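Local coordinates for programmed cell death 6-interacting protein (Homo sapiens, PDB 5WA1) that sorts cargo into multivesicular bodies and acts in cytokinesis and membrane repair, here as its Bro1 domain holding a CHMP4C peptide, at residues I233-A238 and Y279-L284; R297-A302 and D342-L347; G292-R297 and A330-D335; H270-A275 and E314-K319. One frame throughout, in Å; residues are numbered along the deposited sequence.

Contact 1 (I233-A238 and Y279-L284); sequences IIAKLA and YHQSIL
The imidazole of His280 is covered on both faces. CG2 of Ile234 sits over the centre of one face, 3.4 Å from the ring centroid and only 10° off the ring normal, a CH-pi contact in which the methyl lies almost equally far from all five ring atoms. The opposite face is taken by CD2 of the preceding residue, Tyr279, 3.9 Å above the ring plane; the NE2 side of the imidazole in turn lies at the edge of the tyrosine ring, in its plane. The methyl reaches the ring because CG2 of Ile234 stands anti to the backbone N. Closed in by these two groups, the imidazole has its rotation further restrained by a hydrogen bond between ND1 and OD1 of Asp231, the first residue of helix 231-252. Beside the ring the helices come close, with Ala235 CB 4.0 Å from His280 CB. Gln281 bends back at chi2 (71°), which carries its amide oxygen OE1 to 3.5 Å from Ala235 CB. With an alanine at the crossing, the axes of the two helical segments approach to 8.2 Å, running antiparallel at 157°. The segments belong to helix 231-252 and helix 262-287, which follow each other in the chain within the Bro1 domain. Helix 202-226 flanks the pair through Phe221 and Ala224, which touch Ile234; the bound peptide packs on Ile233 and Leu237, while helix 291-311 packs on helix 262-287 through Arg297 and Leu298, which touch Gln281, Ser282 and Tyr279.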
loop_
_atom_site.group_PDB
_atom_site.type_symbol
_atom_site.label_atom_id
_atom_site.label_comp_id
_atom_site.label_asym_id
_atom_site.label_seq_id
_atom_site.Cartn_x
_atom_site.Cartn_y
_atom_site.Cartn_z
ATOM N N ILE A 233 -21.399 -9.395 7.564
ATOM C CA ILE A 233 -20.172 -9.467 6.782
ATOM C C ILE A 233 -19.418 -8.150 6.854
ATOM O O ILE A 233 -18.189 -8.124 7.001
ATOM C CB ILE A 233 -20.509 -9.853 5.332
ATOM C CG1 ILE A 233 -21.006 -11.297 5.281
ATOM C CG2 ILE A 233 -19.319 -9.610 4.409
ATOM C CD1 ILE A 233 -20.076 -12.275 5.957
ATOM N N ILE A 234 -20.139 -7.035 6.741
ATOM C CA ILE A 234 -19.501 -5.727 6.821
ATOM C C ILE A 234 -18.774 -5.563 8.153
ATOM O O ILE A 234 -17.682 -4.987 8.211
ATOM C CB ILE A 234 -20.546 -4.623 6.589
ATOM C CG1 ILE A 234 -21.066 -4.709 5.142
ATOM C CG2 ILE A 234 -19.954 -3.253 6.858
ATOM C CD1 ILE A 234 -22.179 -3.726 4.831
ATOM N N ALA A 235 -19.346 -6.100 9.233
ATOM C CA ALA A 235 -18.712 -5.975 10.541
ATOM C C ALA A 235 -17.402 -6.752 10.598
ATOM O O ALA A 235 -16.410 -6.264 11.151
ATOM C CB ALA A 235 -19.676 -6.441 11.645
ATOM N N LYS A 236 -17.375 -7.958 10.028
ATOM C CA LYS A 236 -16.147 -8.748 10.004
ATOM C C LYS A 236 -15.076 -8.139 9.096
ATOM O O LYS A 236 -13.881 -8.259 9.394
ATOM C CB LYS A 236 -16.466 -10.178 9.561
ATOM C CG LYS A 236 -17.319 -10.943 10.561
ATOM C CD LYS A 236 -17.604 -12.354 10.084
ATOM C CE LYS A 236 -18.505 -13.082 11.060
ATOM N NZ LYS A 236 -18.888 -14.433 10.571
ATOM N N LEU A 237 -15.467 -7.499 7.992
ATOM C CA LEU A 237 -14.473 -6.808 7.159
ATOM C C LEU A 237 -13.896 -5.597 7.884
ATOM O O LEU A 237 -12.681 -5.360 7.850
ATOM C CB LEU A 237 -15.107 -6.373 5.842
ATOM C CG LEU A 237 -15.606 -7.478 4.898
ATOM C CD1 LEU A 237 -16.382 -6.878 3.750
ATOM C CD2 LEU A 237 -14.440 -8.272 4.362
ATOM N N ALA A 238 -14.758 -4.817 8.545
ATOM C CA ALA A 238 -14.286 -3.680 9.326
ATOM C C ALA A 238 -13.394 -4.128 10.471
ATOM O O ALA A 238 -12.363 -3.504 10.747
ATOM C CB ALA A 238 -15.477 -2.874 9.864
ATOM N N TYR A 279 -20.897 -0.790 14.890
ATOM C CA TYR A 279 -22.122 -0.226 14.340
ATOM C C TYR A 279 -22.866 -1.257 13.503
ATOM O O TYR A 279 -24.076 -1.440 13.662
ATOM C CB TYR A 279 -21.812 1.021 13.514
ATOM C CG TYR A 279 -23.021 1.580 12.807
ATOM C CD1 TYR A 279 -24.000 2.271 13.513
ATOM C CD2 TYR A 279 -23.190 1.411 11.441
ATOM C CE1 TYR A 279 -25.111 2.781 12.880
ATOM C CE2 TYR A 279 -24.304 1.916 10.794
ATOM C CZ TYR A 279 -25.258 2.599 11.520
ATOM O OH TYR A 279 -26.357 3.107 10.887
ATOM N N HIS A 280 -22.156 -1.954 12.612
ATOM C CA HIS A 280 -22.825 -2.939 11.777
ATOM C C HIS A 280 -23.206 -4.179 12.570
ATOM O O HIS A 280 -24.232 -4.803 12.283
ATOM C CB HIS A 280 -21.956 -3.283 10.570
ATOM C CG HIS A 280 -21.908 -2.176 9.565
ATOM N ND1 HIS A 280 -22.928 -1.949 8.672
ATOM C CD2 HIS A 280 -20.998 -1.191 9.362
ATOM C CE1 HIS A 280 -22.640 -0.888 7.937
ATOM N NE2 HIS A 280 -21.477 -0.408 8.339
ATOM N N GLN A 281 -22.419 -4.541 13.580
ATOM C CA GLN A 281 -22.846 -5.631 14.446
ATOM C C GLN A 281 -24.092 -5.248 15.236
ATOM O O GLN A 281 -24.932 -6.110 15.505
ATOM C CB GLN A 281 -21.712 -6.038 15.387
ATOM C CG GLN A 281 -21.950 -7.374 16.089
ATOM C CD GLN A 281 -21.831 -8.545 15.139
ATOM O OE1 GLN A 281 -21.294 -8.409 14.037
ATOM N NE2 GLN A 281 -22.331 -9.703 15.551
ATOM N N SER A 282 -24.236 -3.969 15.595
ATOM C CA SER A 282 -25.414 -3.533 16.333
ATOM C C SER A 282 -26.679 -3.633 15.480
ATOM O O SER A 282 -27.760 -3.936 16.004
ATOM C CB SER A 282 -25.223 -2.101 16.853
ATOM O OG SER A 282 -25.557 -1.157 15.837
ATOM N N ILE A 283 -26.571 -3.368 14.176
ATOM C CA ILE A 283 -27.709 -3.544 13.274
ATOM C C ILE A 283 -28.154 -5.001 13.257
ATOM O O ILE A 283 -29.355 -5.303 13.301
ATOM C CB ILE A 283 -27.348 -3.049 11.856
ATOM C CG1 ILE A 283 -27.079 -1.544 11.871
ATOM C CG2 ILE A 283 -28.459 -3.413 10.848
ATOM C CD1 ILE A 283 -26.607 -0.998 10.540
ATOM N N LEU A 284 -27.193 -5.927 13.178
ATOM C CA LEU A 284 -27.520 -7.347 13.272
ATOM C C LEU A 284 -28.202 -7.662 14.595
ATOM O O LEU A 284 -29.208 -8.379 14.626
ATOM C CB LEU A 284 -26.251 -8.189 13.120
ATOM C CG LEU A 284 -26.429 -9.708 13.182
ATOM C CD1 LEU A 284 -27.456 -10.190 12.161
ATOM C CD2 LEU A 284 -25.086 -10.401 12.954
#

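Contact 2 (R297-A302 and D342-L347); sequences RLQHAA and DRVPDL
The extended chain that leaves helix 319-340 turns back along helix 291-311, and Leu347 of this loop meets His300 of the helix at the surface of the Bro1 domain. CD1 of Leu347 rests over one face of the imidazole in a CH-pi contact, 3.6 Å from the ring centroid and 23° off the normal. The methyl is displaced toward the rim, on the CG-CD2 side: it is 3.4 Å from His300 CG, whereas His300 CE1 is 4.2 Å away. The second methyl, CD2, lies 3.9 Å from His300 CB, so both methyls of the leucine touch the histidine, CD1 at the ring and CD2 at its root, and the two side chains cross at about a right angle. With CG anti to the backbone N (chi1 -171°), the ring of His300 extends to where Leu347 lies over it, and a hydrogen bond between its ND1 and OE2 of Glu278 on helix 262-287 holds it in that orientation. In this Bro1 domain the segment after helix 319-340 has no regular structure and runs along helix 291-311. Its earlier residues lie nearer the N terminus of the same helix: Val344 CG1 comes to 4.2 Å from Gln299 NE2, a loose contact at the end of an extended glutamine, and Val344 also packs on Ile295 and Ala296. At the beginning of segment 342-347, Asp342 OD2 accepts a hydrogen bond from the backbone N of Gly292, tying the chain to the first turn of helix 291-311.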
loop_
_atom_site.group_PDB
_atom_site.type_symbol
_atom_site.label_atom_id
_atom_site.label_comp_id
_atom_site.label_asym_id
_atom_site.label_seq_id
_atom_site.Cartn_x
_atom_site.Cartn_y
_atom_site.Cartn_z
ATOM N N ARG A 297 -23.381 -2.055 21.897
ATOM C CA ARG A 297 -22.457 -1.917 20.777
ATOM C C ARG A 297 -22.471 -0.496 20.220
ATOM O O ARG A 297 -21.416 0.051 19.882
ATOM C CB ARG A 297 -22.790 -2.957 19.708
ATOM C CG ARG A 297 -22.530 -4.391 20.188
ATOM C CD ARG A 297 -22.479 -5.345 19.014
ATOM N NE ARG A 297 -22.301 -6.746 19.402
ATOM C CZ ARG A 297 -21.132 -7.318 19.684
ATOM N NH1 ARG A 297 -20.004 -6.609 19.649
ATOM N NH2 ARG A 297 -21.090 -8.605 20.008
ATOM N N LEU A 298 -23.644 0.140 20.168
ATOM C CA LEU A 298 -23.706 1.541 19.757
ATOM C C LEU A 298 -22.982 2.440 20.751
ATOM O O LEU A 298 -22.365 3.439 20.361
ATOM C CB LEU A 298 -25.167 1.993 19.606
ATOM C CG LEU A 298 -25.978 1.458 18.410
ATOM C CD1 LEU A 298 -27.497 1.755 18.553
ATOM C CD2 LEU A 298 -25.451 2.017 17.095
ATOM N N GLN A 299 -23.064 2.118 22.045
ATOM C CA GLN A 299 -22.352 2.927 23.032
ATOM C C GLN A 299 -20.855 2.814 22.830
ATOM O O GLN A 299 -20.125 3.798 22.991
ATOM C CB GLN A 299 -22.727 2.514 24.459
ATOM C CG GLN A 299 -24.118 2.991 24.861
ATOM C CD GLN A 299 -24.540 2.548 26.251
ATOM O OE1 GLN A 299 -25.479 3.098 26.821
ATOM N NE2 GLN A 299 -23.857 1.551 26.800
ATOM N N HIS A 300 -20.383 1.620 22.479
ATOM C CA HIS A 300 -18.962 1.435 22.221
ATOM C C HIS A 300 -18.527 2.183 20.964
ATOM O O HIS A 300 -17.473 2.829 20.954
ATOM C CB HIS A 300 -18.651 -0.055 22.100
ATOM C CG HIS A 300 -17.183 -0.357 22.056
ATOM N ND1 HIS A 300 -16.667 -1.431 21.368
ATOM C CD2 HIS A 300 -16.128 0.265 22.633
ATOM C CE1 HIS A 300 -15.351 -1.451 21.506
ATOM N NE2 HIS A 300 -14.997 -0.429 22.263
ATOM N N ALA A 301 -19.334 2.114 19.899
ATOM C CA ALA A 301 -19.040 2.861 18.679
ATOM C C ALA A 301 -19.035 4.365 18.936
ATOM O O ALA A 301 -18.181 5.089 18.410
ATOM C CB ALA A 301 -20.058 2.510 17.584
ATOM N N ALA A 302 -19.992 4.855 19.731
ATOM C CA ALA A 302 -20.035 6.278 20.058
ATOM C C ALA A 302 -18.798 6.699 20.837
ATOM O O ALA A 302 -18.232 7.774 20.602
ATOM C CB ALA A 302 -21.300 6.593 20.868
ATOM N N ASP A 342 -34.749 -4.558 28.028
ATOM C CA ASP A 342 -33.576 -5.417 27.931
ATOM C C ASP A 342 -32.475 -4.888 28.838
ATOM O O ASP A 342 -32.228 -3.680 28.898
ATOM C CB ASP A 342 -33.035 -5.449 26.494
ATOM C CG ASP A 342 -33.742 -6.466 25.596
ATOM O OD1 ASP A 342 -34.782 -7.010 25.984
ATOM O OD2 ASP A 342 -33.227 -6.730 24.486
ATOM N N ARG A 343 -31.786 -5.795 29.523
ATOM C CA ARG A 343 -30.559 -5.405 30.202
ATOM C C ARG A 343 -29.487 -5.096 29.166
ATOM O O ARG A 343 -29.332 -5.813 28.173
ATOM C CB ARG A 343 -30.067 -6.507 31.136
ATOM C CG ARG A 343 -28.888 -6.068 31.985
ATOM C CD ARG A 343 -28.011 -7.234 32.412
ATOM N NE ARG A 343 -26.595 -6.931 32.215
ATOM C CZ ARG A 343 -25.819 -6.343 33.120
ATOM N NH1 ARG A 343 -26.316 -5.996 34.303
ATOM N NH2 ARG A 343 -24.542 -6.106 32.846
ATOM N N VAL A 344 -28.760 -4.006 29.382
ATOM C CA VAL A 344 -27.654 -3.621 28.512
ATOM C C VAL A 344 -26.401 -4.320 29.031
ATOM O O VAL A 344 -25.952 -4.006 30.144
ATOM C CB VAL A 344 -27.467 -2.101 28.461
ATOM C CG1 VAL A 344 -26.265 -1.747 27.580
ATOM C CG2 VAL A 344 -28.734 -1.436 27.942
ATOM N N PRO A 345 -25.832 -5.268 28.293
ATOM C CA PRO A 345 -24.665 -5.996 28.807
ATOM C C PRO A 345 -23.409 -5.140 28.799
ATOM O O PRO A 345 -23.259 -4.218 27.989
ATOM C CB PRO A 345 -24.531 -7.176 27.834
ATOM C CG PRO A 345 -25.121 -6.658 26.555
ATOM C CD PRO A 345 -26.216 -5.696 26.934
ATOM N N ASP A 346 -22.500 -5.460 29.722
ATOM C CA ASP A 346 -21.146 -4.924 29.662
ATOM C C ASP A 346 -20.441 -5.427 28.409
ATOM O O ASP A 346 -20.683 -6.547 27.945
ATOM C CB ASP A 346 -20.336 -5.339 30.897
ATOM C CG ASP A 346 -20.933 -4.828 32.190
ATOM O OD1 ASP A 346 -21.431 -3.683 32.202
ATOM O OD2 ASP A 346 -20.904 -5.574 33.194
ATOM N N LEU A 347 -19.539 -4.598 27.879
ATOM C CA LEU A 347 -18.827 -4.949 26.650
ATOM C C LEU A 347 -18.095 -6.277 26.776
ATOM O O LEU A 347 -18.032 -7.049 25.812
ATOM C CB LEU A 347 -17.841 -3.850 26.280
ATOM C CG LEU A 347 -18.469 -2.638 25.607
ATOM C CD1 LEU A 347 -17.371 -1.712 25.137
ATOM C CD2 LEU A 347 -19.363 -3.077 24.449
#

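Contact 3 (G292-R297 and A330-D335); sequences GEEIAR and AAAKKD
Apolar packing carries this contact, centred on Ala332, whose CB faces Ile295 across the gap. CG1 of Ile295 lies 3.7 Å from that methyl. Because CG1 is anti to the carbonyl carbon (chi1 -73°) and the chain runs on extended, CD1 passes beyond the alanine onto the backbone of helix 319-340, 3.8 Å from Ala332 O and 4.0 Å from Lys333 CA. The aliphatic part of Lys333 borders the same isoleucine, its CG 4.3 Å from Ile295 CG2. The remaining contact involves a charged group: OE1 of Glu294 comes to 3.9 Å from Ala332 CB, a van der Waals contact, while its polar demand is met by a salt bridge to NZ of Lys286. On the other side of the same helix Arg297 NE grips OE2 of Glu293 at 2.8 Å, nearly straight at 167°. The segment axes lie 9.6 Å apart and cross at -143°, so helices 291-311 and 319-340 form an antiparallel pair. Leu329 and Asn336 extend the seat of Ile295 along helix 319-340, Val344 closes over it from the following loop, and helix 262-287 lies against Glu293, Glu294 and Arg297.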
loop_
_atom_site.group_PDB
_atom_site.type_symbol
_atom_site.label_atom_id
_atom_site.label_comp_id
_atom_site.label_asym_id
_atom_site.label_seq_id
_atom_site.Cartn_x
_atom_site.Cartn_y
_atom_site.Cartn_z
ATOM N N GLY A 292 -30.750 -4.936 24.097
ATOM C CA GLY A 292 -29.695 -4.588 25.032
ATOM C C GLY A 292 -28.332 -4.624 24.366
ATOM O O GLY A 292 -27.536 -3.689 24.492
ATOM N N GLU A 293 -28.068 -5.689 23.606
ATOM C CA GLU A 293 -26.791 -5.794 22.906
ATOM C C GLU A 293 -26.624 -4.677 21.886
ATOM O O GLU A 293 -25.528 -4.123 21.739
ATOM C CB GLU A 293 -26.658 -7.158 22.226
ATOM C CG GLU A 293 -25.430 -7.214 21.312
ATOM C CD GLU A 293 -25.218 -8.555 20.624
ATOM O OE1 GLU A 293 -25.902 -9.538 20.987
ATOM O OE2 GLU A 293 -24.349 -8.623 19.717
ATOM N N GLU A 294 -27.698 -4.324 21.171
ATOM C CA GLU A 294 -27.602 -3.228 20.209
ATOM C C GLU A 294 -27.123 -1.948 20.883
ATOM O O GLU A 294 -26.250 -1.249 20.353
ATOM C CB GLU A 294 -28.952 -2.976 19.522
ATOM C CG GLU A 294 -28.831 -1.856 18.482
ATOM C CD GLU A 294 -30.147 -1.176 18.097
ATOM O OE1 GLU A 294 -31.209 -1.495 18.686
ATOM O OE2 GLU A 294 -30.096 -0.307 17.183
ATOM N N ILE A 295 -27.684 -1.636 22.055
ATOM C CA ILE A 295 -27.319 -0.424 22.785
ATOM C C ILE A 295 -25.862 -0.484 23.227
ATOM O O ILE A 295 -25.126 0.505 23.128
ATOM C CB ILE A 295 -28.266 -0.222 23.988
ATOM C CG1 ILE A 295 -29.643 0.229 23.512
ATOM C CG2 ILE A 295 -27.681 0.798 24.961
ATOM C CD1 ILE A 295 -30.744 0.099 24.567
ATOM N N ALA A 296 -25.432 -1.634 23.753
ATOM C CA ALA A 296 -24.053 -1.769 24.219
ATOM C C ALA A 296 -23.063 -1.544 23.085
ATOM O O ALA A 296 -22.020 -0.908 23.273
ATOM C CB ALA A 296 -23.835 -3.148 24.835
ATOM N N ARG A 297 -23.381 -2.055 21.897
ATOM C CA ARG A 297 -22.457 -1.917 20.777
ATOM C C ARG A 297 -22.471 -0.496 20.220
ATOM O O ARG A 297 -21.416 0.051 19.882
ATOM C CB ARG A 297 -22.790 -2.957 19.708
ATOM C CG ARG A 297 -22.530 -4.391 20.188
ATOM C CD ARG A 297 -22.479 -5.345 19.014
ATOM N NE ARG A 297 -22.301 -6.746 19.402
ATOM C CZ ARG A 297 -21.132 -7.318 19.684
ATOM N NH1 ARG A 297 -20.004 -6.609 19.649
ATOM N NH2 ARG A 297 -21.090 -8.605 20.008
ATOM N N ALA A 330 -29.889 6.995 20.594
ATOM C CA ALA A 330 -30.999 7.671 21.265
ATOM C C ALA A 330 -32.316 6.934 21.047
ATOM O O ALA A 330 -33.089 6.729 21.992
ATOM C CB ALA A 330 -31.110 9.115 20.776
ATOM N N ALA A 331 -32.601 6.535 19.804
ATOM C CA ALA A 331 -33.856 5.829 19.548
ATOM C C ALA A 331 -33.870 4.473 20.245
ATOM O O ALA A 331 -34.880 4.085 20.845
ATOM C CB ALA A 331 -34.088 5.672 18.045
ATOM N N ALA A 332 -32.744 3.755 20.203
ATOM C CA ALA A 332 -32.649 2.464 20.879
ATOM C C ALA A 332 -32.924 2.594 22.373
ATOM O O ALA A 332 -33.722 1.837 22.935
ATOM C CB ALA A 332 -31.273 1.852 20.644
ATOM N N LYS A 333 -32.248 3.537 23.040
ATOM C CA LYS A 333 -32.436 3.716 24.483
ATOM C C LYS A 333 -33.866 4.112 24.818
ATOM O O LYS A 333 -34.441 3.624 25.801
ATOM C CB LYS A 333 -31.481 4.781 25.018
ATOM C CG LYS A 333 -30.046 4.347 25.169
ATOM C CD LYS A 333 -29.193 5.525 25.618
ATOM C CE LYS A 333 -27.796 5.083 25.994
ATOM N NZ LYS A 333 -26.866 6.231 26.222
ATOM N N LYS A 334 -34.441 5.028 24.038
ATOM C CA LYS A 334 -35.806 5.468 24.296
ATOM C C LYS A 334 -36.770 4.286 24.282
ATOM O O LYS A 334 -37.582 4.118 25.203
ATOM C CB LYS A 334 -36.221 6.518 23.263
ATOM C CG LYS A 334 -37.561 7.181 23.567
ATOM C CD LYS A 334 -37.921 8.220 22.519
ATOM C CE LYS A 334 -38.868 7.657 21.466
ATOM N NZ LYS A 334 -40.279 7.548 21.954
ATOM N N ASP A 335 -36.687 3.445 23.248
ATOM C CA ASP A 335 -37.600 2.308 23.171
ATOM C C ASP A 335 -37.257 1.228 24.191
ATOM O O ASP A 335 -38.153 0.529 24.672
ATOM C CB ASP A 335 -37.603 1.720 21.757
ATOM C CG ASP A 335 -38.446 2.533 20.786
ATOM O OD1 ASP A 335 -39.245 3.374 21.247
ATOM O OD2 ASP A 335 -38.316 2.321 19.559
#

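Contact 4 (H270-A275 and E314-K319); sequences HCIMQA and EYVNVK
Helix segment 270-275 faces a loop segment that runs irregularly from Glu314 to the start of helix 319-340, with the nearest backbones, Ile272 CA and Val318 CA, 8.4 Å apart. That spacing is bridged by one side chain, Ile272, which reaches outward to two valines of the loop. Its CG1 is anti to the carbonyl carbon (chi1 -71°) and the chain continues extended to CD1, so the terminal methyl does most of the touching. CD1 meets CG1 of Val316 tip to tip at 4.0 Å, and CG1 of Val318 at 3.9 Å. The second valine is approached at a slant, which lets its CG1 also come to 4.1 Å from Ile272 CG1. The two valines point toward the helix and Asn317 between them points away. All three apolar residues are buried, and the contact across the gap is purely van der Waals. On its outer side Asn317 OD1 accepts a weak bond from Lys319 N, 3.4 Å long, just where Val318 takes the N-cap position of helix 319-340. Val316 also packs on Ala268, on Val308 near the end of helix 291-311, and on Thr24 from the start of the modelled chain; Met273, on the same helix as Ile272, touches helix 231-252. Here the connection between two successive antiparallel helices of the Bro1 domain is pinned, by buried valines, to the helix that precedes both, consistent with the mainly helical Bro1 fold, whose family belongs to the TPR clan.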
loop_
_atom_site.group_PDB
_atom_site.type_symbol
_atom_site.label_atom_id
_atom_site.label_comp_id
_atom_site.label_asym_id
_atom_site.label_seq_id
_atom_site.Cartn_x
_atom_site.Cartn_y
_atom_site.Cartn_z
ATOM N N HIS A 270 -7.781 2.898 12.908
ATOM C CA HIS A 270 -7.974 1.765 13.811
ATOM C C HIS A 270 -9.269 1.924 14.614
ATOM O O HIS A 270 -10.107 1.010 14.660
ATOM C CB HIS A 270 -6.755 1.649 14.728
ATOM C CG HIS A 270 -6.890 0.624 15.816
ATOM N ND1 HIS A 270 -7.040 -0.725 15.563
ATOM C CD2 HIS A 270 -6.864 0.752 17.165
ATOM C CE1 HIS A 270 -7.108 -1.381 16.708
ATOM N NE2 HIS A 270 -7.007 -0.508 17.695
ATOM N N CYS A 271 -9.480 3.103 15.195
ATOM C CA CYS A 271 -10.688 3.330 15.988
ATOM C C CYS A 271 -11.930 3.471 15.114
ATOM O O CYS A 271 -13.018 3.026 15.507
ATOM C CB CYS A 271 -10.512 4.565 16.869
ATOM S SG CYS A 271 -9.220 4.406 18.113
ATOM N N ILE A 272 -11.811 4.116 13.945
ATOM C CA ILE A 272 -12.964 4.243 13.060
ATOM C C ILE A 272 -13.409 2.873 12.581
ATOM O O ILE A 272 -14.610 2.603 12.460
ATOM C CB ILE A 272 -12.657 5.175 11.872
ATOM C CG1 ILE A 272 -12.554 6.626 12.336
ATOM C CG2 ILE A 272 -13.736 5.039 10.772
ATOM C CD1 ILE A 272 -11.834 7.535 11.329
ATOM N N MET A 273 -12.468 2.000 12.305
ATOM C CA MET A 273 -12.840 0.698 11.846
ATOM C C MET A 273 -13.482 -0.105 12.967
ATOM O O MET A 273 -14.426 -0.789 12.732
ATOM C CB MET A 273 -11.688 -0.013 11.184
ATOM C CG MET A 273 -11.269 0.549 9.843
ATOM S SD MET A 273 -12.554 0.810 8.622
ATOM C CE MET A 273 -12.914 -0.828 8.140
ATOM N N GLN A 274 -12.955 -0.037 14.177
ATOM C CA GLN A 274 -13.609 -0.723 15.289
ATOM C C GLN A 274 -15.035 -0.218 15.477
ATOM O O GLN A 274 -15.951 -1.011 15.709
ATOM C CB GLN A 274 -12.810 -0.554 16.583
ATOM C CG GLN A 274 -11.491 -1.334 16.608
ATOM C CD GLN A 274 -10.909 -1.469 18.006
ATOM O OE1 GLN A 274 -11.183 -0.655 18.888
ATOM N NE2 GLN A 274 -10.113 -2.509 18.215
ATOM N N ALA A 275 -15.241 1.096 15.360
ATOM C CA ALA A 275 -16.581 1.668 15.464
ATOM C C ALA A 275 -17.494 1.193 14.335
ATOM O O ALA A 275 -18.686 0.940 14.555
ATOM C CB ALA A 275 -16.487 3.197 15.476
ATOM N N GLU A 314 -8.018 17.062 13.200
ATOM C CA GLU A 314 -7.467 17.673 11.999
ATOM C C GLU A 314 -7.104 16.659 10.921
ATOM O O GLU A 314 -6.682 17.071 9.838
ATOM C CB GLU A 314 -6.243 18.529 12.348
ATOM C CG GLU A 314 -5.217 17.862 13.250
ATOM C CD GLU A 314 -3.963 18.709 13.432
ATOM O OE1 GLU A 314 -3.335 19.075 12.415
ATOM O OE2 GLU A 314 -3.613 19.018 14.592
ATOM N N TYR A 315 -7.279 15.356 11.171
ATOM C CA TYR A 315 -6.917 14.333 10.198
ATOM C C TYR A 315 -8.102 13.566 9.626
ATOM O O TYR A 315 -7.984 13.027 8.519
ATOM C CB TYR A 315 -5.928 13.328 10.816
ATOM C CG TYR A 315 -4.649 13.960 11.327
ATOM C CD1 TYR A 315 -3.597 14.246 10.464
ATOM C CD2 TYR A 315 -4.498 14.276 12.671
ATOM C CE1 TYR A 315 -2.430 14.832 10.926
ATOM C CE2 TYR A 315 -3.336 14.858 13.143
ATOM C CZ TYR A 315 -2.306 15.134 12.269
ATOM O OH TYR A 315 -1.151 15.716 12.740
ATOM N N VAL A 316 -9.231 13.503 10.337
ATOM C CA VAL A 316 -10.426 12.811 9.862
ATOM C C VAL A 316 -11.662 13.627 10.213
ATOM O O VAL A 316 -11.657 14.444 11.134
ATOM C CB VAL A 316 -10.565 11.391 10.449
ATOM C CG1 VAL A 316 -9.612 10.428 9.754
ATOM C CG2 VAL A 316 -10.316 11.423 11.945
ATOM N N ASN A 317 -12.732 13.385 9.457
ATOM C CA ASN A 317 -14.023 14.037 9.649
ATOM C C ASN A 317 -15.054 12.950 9.928
ATOM O O ASN A 317 -15.462 12.227 9.012
ATOM C CB ASN A 317 -14.404 14.866 8.421
ATOM C CG ASN A 317 -15.823 15.402 8.491
ATOM O OD1 ASN A 317 -16.370 15.618 9.575
ATOM N ND2 ASN A 317 -16.429 15.620 7.327
ATOM N N VAL A 318 -15.479 12.834 11.183
ATOM C CA VAL A 318 -16.380 11.766 11.590
ATOM C C VAL A 318 -17.752 12.310 11.991
ATOM O O VAL A 318 -18.524 11.603 12.635
ATOM C CB VAL A 318 -15.767 10.920 12.720
ATOM C CG1 VAL A 318 -14.493 10.195 12.244
ATOM C CG2 VAL A 318 -15.475 11.792 13.936
ATOM N N LYS A 319 -18.080 13.549 11.613
ATOM C CA LYS A 319 -19.304 14.169 12.121
ATOM C C LYS A 319 -20.545 13.409 11.671
ATOM O O LYS A 319 -21.449 13.148 12.475
ATOM C CB LYS A 319 -19.402 15.631 11.685
ATOM C CG LYS A 319 -20.742 16.268 12.056
ATOM C CD LYS A 319 -20.916 17.656 11.462
ATOM C CE LYS A 319 -22.343 18.153 11.633
ATOM N NZ LYS A 319 -22.768 18.163 13.061
#

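Overall arrangement
Following the chain, contact 1 closes first, joining helix 231-252 to helix 262-287. Contact 4 starts on that second helix before contact 1 has closed, so the two cross; it ends in the loop ahead of helix 319-340. Contacts 2 and 3 both open on helix 291-311, after contact 1 is complete, and each crosses contact 4. They also cross each other and share Arg297, contact 3 ending on helix 319-340 and contact 2 in the loop after it; their centres lie about 7 Å apart. Gln281 and Ser282 touch Arg297, linking contact 1 to both. Together the four tie consecutive helices, the connection before helix 319-340 and the loop after it together on one side of the chain's centre.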